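Local coordinates for protein beta-N-acetylhexosaminidase (Bacteroides fragilis, PDB 4PYS) that probably removes beta-linked N-acetylhexosamines from the non-reducing ends of glycans by hydrolysis, as a glycoside hydrolase of family 20, at residues Y330-G335 / P353-I358. Residues are numbered along the deposited sequence; the frame is centred on the assembly and turned at random.
Sequences YLKQKG and PDNVVI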
ATOM      1  N   TYR A 330      13.881  -4.119  18.487  1.00 44.12           N
ATOM      2  CA  TYR A 330      15.015  -4.078  17.579  1.00 45.88           C
ATOM      3  C   TYR A 330      14.812  -2.993  16.523  1.00 38.55           C
ATOM      4  O   TYR A 330      15.726  -2.212  16.233  1.00 39.00           O
ATOM      5  CB  TYR A 330      15.212  -5.426  16.893  1.00 40.22           C
ATOM      6  CG  TYR A 330      16.526  -5.498  16.177  1.00 45.25           C
ATOM      7  CD1 TYR A 330      17.712  -5.494  16.895  1.00 49.91           C
ATOM      8  CD2 TYR A 330      16.593  -5.538  14.786  1.00 46.03           C
ATOM      9  CE1 TYR A 330      18.928  -5.544  16.265  1.00 53.95           C
ATOM     10  CE2 TYR A 330      17.822  -5.592  14.139  1.00 47.10           C
ATOM     11  CZ  TYR A 330      18.983  -5.592  14.892  1.00 50.33           C
ATOM     12  OH  TYR A 330      20.221  -5.648  14.288  1.00 55.12           O
ATOM     13  N   LEU A 331      13.614  -2.960  15.948  1.00 36.44           N
ATOM     14  CA  LEU A 331      13.280  -1.941  14.964  1.00 34.53           C
ATOM     15  C   LEU A 331      13.353  -0.558  15.608  1.00 41.37           C
ATOM     16  O   LEU A 331      13.809   0.400  14.983  1.00 40.63           O
ATOM     17  CB  LEU A 331      11.899  -2.194  14.367  1.00 35.46           C
ATOM     18  CG  LEU A 331      11.848  -3.322  13.338  1.00 34.39           C
ATOM     19  CD1 LEU A 331      10.432  -3.509  12.843  1.00 32.73           C
ATOM     20  CD2 LEU A 331      12.789  -3.008  12.183  1.00 36.51           C
ATOM     21  N   LYS A 332      12.933  -0.471  16.867  1.00 37.65           N
ATOM     22  CA  LYS A 332      12.966   0.796  17.593  1.00 45.25           C
ATOM     23  C   LYS A 332      14.383   1.361  17.689  1.00 48.11           C
ATOM     24  O   LYS A 332      14.591   2.558  17.484  1.00 52.20           O
ATOM     25  CB  LYS A 332      12.358   0.647  18.991  1.00 48.30           C
ATOM     26  CG  LYS A 332      12.242   1.963  19.745  1.00 52.20           C
ATOM     27  CD  LYS A 332      11.431   1.810  21.013  1.00 54.87           C
ATOM     28  CE  LYS A 332      11.515   3.066  21.863  1.00 58.70           C
ATOM     29  NZ  LYS A 332      10.691   2.944  23.094  1.00 63.36           N
ATOM     30  N   GLN A 333      15.358   0.504  17.979  1.00 41.02           N
ATOM     31  CA  GLN A 333      16.745   0.966  18.089  1.00 42.84           C
ATOM     32  C   GLN A 333      17.320   1.309  16.712  1.00 46.09           C
ATOM     33  O   GLN A 333      18.365   1.941  16.607  1.00 50.74           O
ATOM     34  CB  GLN A 333      17.623  -0.037  18.857  1.00 49.87           C
ATOM     35  CG  GLN A 333      18.106  -1.255  18.072  1.00 59.58           C
ATOM     36  CD  GLN A 333      18.794  -2.288  18.968  1.00 70.83           C
ATOM     37  OE1 GLN A 333      18.290  -2.629  20.039  1.00 78.54           O
ATOM     38  NE2 GLN A 333      19.947  -2.786  18.529  1.00 65.86           N
ATOM     39  N   LYS A 334      16.613   0.905  15.660  1.00 47.20           N
ATOM     40  CA  LYS A 334      16.966   1.282  14.293  1.00 45.88           C
ATOM     41  C   LYS A 334      16.194   2.509  13.819  1.00 48.27           C
ATOM     42  O   LYS A 334      16.354   2.950  12.680  1.00 48.24           O
ATOM     43  CB  LYS A 334      16.684   0.132  13.334  1.00 44.75           C
ATOM     44  CG  LYS A 334      17.554  -1.080  13.562  1.00 48.86           C
ATOM     45  CD  LYS A 334      17.405  -2.033  12.404  1.00 48.73           C
ATOM     46  CE  LYS A 334      18.721  -2.705  12.112  1.00 56.67           C
ATOM     47  NZ  LYS A 334      19.795  -1.762  11.682  1.00 59.25           N
ATOM     48  N   GLY A 335      15.343   3.048  14.686  1.00 46.40           N
ATOM     49  CA  GLY A 335      14.564   4.223  14.334  1.00 40.75           C
ATOM     50  C   GLY A 335      13.357   3.942  13.461  1.00 40.37           C
ATOM     51  O   GLY A 335      12.839   4.851  12.808  1.00 40.50           O
ATOM     52  N   PRO A 353       6.178  -2.403  22.721  1.00 50.99           N
ATOM     53  CA  PRO A 353       6.866  -1.107  22.831  1.00 49.53           C
ATOM     54  C   PRO A 353       6.159   0.024  22.079  1.00 46.72           C
ATOM     55  O   PRO A 353       5.247  -0.233  21.290  1.00 42.36           O
ATOM     56  CB  PRO A 353       8.246  -1.387  22.223  1.00 50.34           C
ATOM     57  CG  PRO A 353       8.054  -2.592  21.356  1.00 48.88           C
ATOM     58  CD  PRO A 353       6.993  -3.411  22.018  1.00 47.21           C
ATOM     59  N   ASP A 354       6.585   1.264  22.318  1.00 45.86           N
ATOM     60  CA  ASP A 354       5.852   2.440  21.823  1.00 42.67           C
ATOM     61  C   ASP A 354       6.045   2.776  20.345  1.00 44.01           C
ATOM     62  O   ASP A 354       5.517   3.779  19.866  1.00 41.20           O
ATOM     63  CB  ASP A 354       6.133   3.680  22.699  1.00 47.03           C
ATOM     64  CG  ASP A 354       7.592   4.114  22.667  1.00 53.10           C
ATOM     65  OD1 ASP A 354       8.378   3.566  21.864  1.00 50.77           O
ATOM     66  OD2 ASP A 354       7.956   5.019  23.448  1.00 60.88           O
ATOM     67  N   ASN A 355       6.795   1.954  19.617  1.00 42.45           N
ATOM     68  CA  ASN A 355       6.898   2.147  18.165  1.00 33.40           C
ATOM     69  C   ASN A 355       5.983   1.215  17.373  1.00 31.48           C
ATOM     70  O   ASN A 355       6.103   1.107  16.149  1.00 36.39           O
ATOM     71  CB  ASN A 355       8.338   1.963  17.699  1.00 33.76           C
ATOM     72  CG  ASN A 355       8.831   0.547  17.892  1.00 35.01           C
ATOM     73  OD1 ASN A 355       8.517  -0.101  18.891  1.00 39.06           O
ATOM     74  ND2 ASN A 355       9.608   0.053  16.931  1.00 37.00           N
ATOM     75  N   VAL A 356       5.073   0.547  18.075  1.00 33.20           N
ATOM     76  CA  VAL A 356       4.164  -0.416  17.449  1.00 32.98           C
ATOM     77  C   VAL A 356       2.939   0.254  16.823  1.00 34.12           C
ATOM     78  O   VAL A 356       2.338   1.144  17.420  1.00 36.35           O
ATOM     79  CB  VAL A 356       3.730  -1.497  18.467  1.00 37.00           C
ATOM     80  CG1 VAL A 356       2.542  -2.294  17.950  1.00 41.43           C
ATOM     81  CG2 VAL A 356       4.899  -2.423  18.783  1.00 40.17           C
ATOM     82  N   VAL A 357       2.589  -0.178  15.611  1.00 26.95           N
ATOM     83  CA  VAL A 357       1.381   0.258  14.913  1.00 26.37           C
ATOM     84  C   VAL A 357       0.553  -0.997  14.639  1.00 26.53           C
ATOM     85  O   VAL A 357       1.114  -2.058  14.336  1.00 28.98           O
ATOM     86  CB  VAL A 357       1.737   0.967  13.587  1.00 30.75           C
ATOM     87  CG1 VAL A 357       0.482   1.325  12.784  1.00 25.97           C
ATOM     88  CG2 VAL A 357       2.573   2.213  13.870  1.00 33.29           C
ATOM     89  N   ILE A 358      -0.766  -0.886  14.773  1.00 26.35           N
ATOM     90  CA  ILE A 358      -1.671  -2.022  14.592  1.00 25.73           C
ATOM     91  C   ILE A 358      -2.486  -1.906  13.303  1.00 26.44           C
ATOM     92  O   ILE A 358      -3.141  -0.890  13.067  1.00 26.41           O
ATOM     93  CB  ILE A 358      -2.648  -2.137  15.788  1.00 28.57           C
ATOM     94  CG1 ILE A 358      -1.876  -2.380  17.093  1.00 27.94           C
ATOM     95  CG2 ILE A 358      -3.663  -3.241  15.544  1.00 32.03           C
ATOM     96  CD1 ILE A 358      -1.026  -3.642  17.098  1.00 30.47           C
TER
HETATM   97  O   HOH W   1       8.539   1.322  24.495  1.00 49.92           O
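Lys332 NZ makes a salt bridge of 2.7 Å to Asp354 OD1, which it meets from above the carboxylate plane, 42° out of it. The same ammonium group donates to a water, 3.0 Å from Lys332 NZ, that also accepts a bond from Asp354 N at 2.9 Å, so side chain and backbone of the aspartate are both tied to the lysine. With CG anti to the backbone N (chi1 -174°) and the chain extended beyond it, Lys332 passes the Asn355 amide at a slant before crossing the aspartate at about a right angle. Its CB lies 3.5 Å from Asn355 ND2. That buried amide nitrogen donates to two backbone carbonyls, Ala328 O in the last turns of helix 316-333 and Arg336 O just beyond it, which fixes the rotation of the amide. In the TIM-barrel catalytic domain, this is where helix 316-333 ends in a Schellman motif at Gly335 and the chain turns into strand 337-341, parallel neighbour of strand 356-360. The facing residues belong to a type I turn, Pro353 to Val356, leading into that second strand. Leu331 CB reaches Asn355 ND2 only loosely, at 4.1 Å; its side chain packs against Ala338, Leu288 and Cys278.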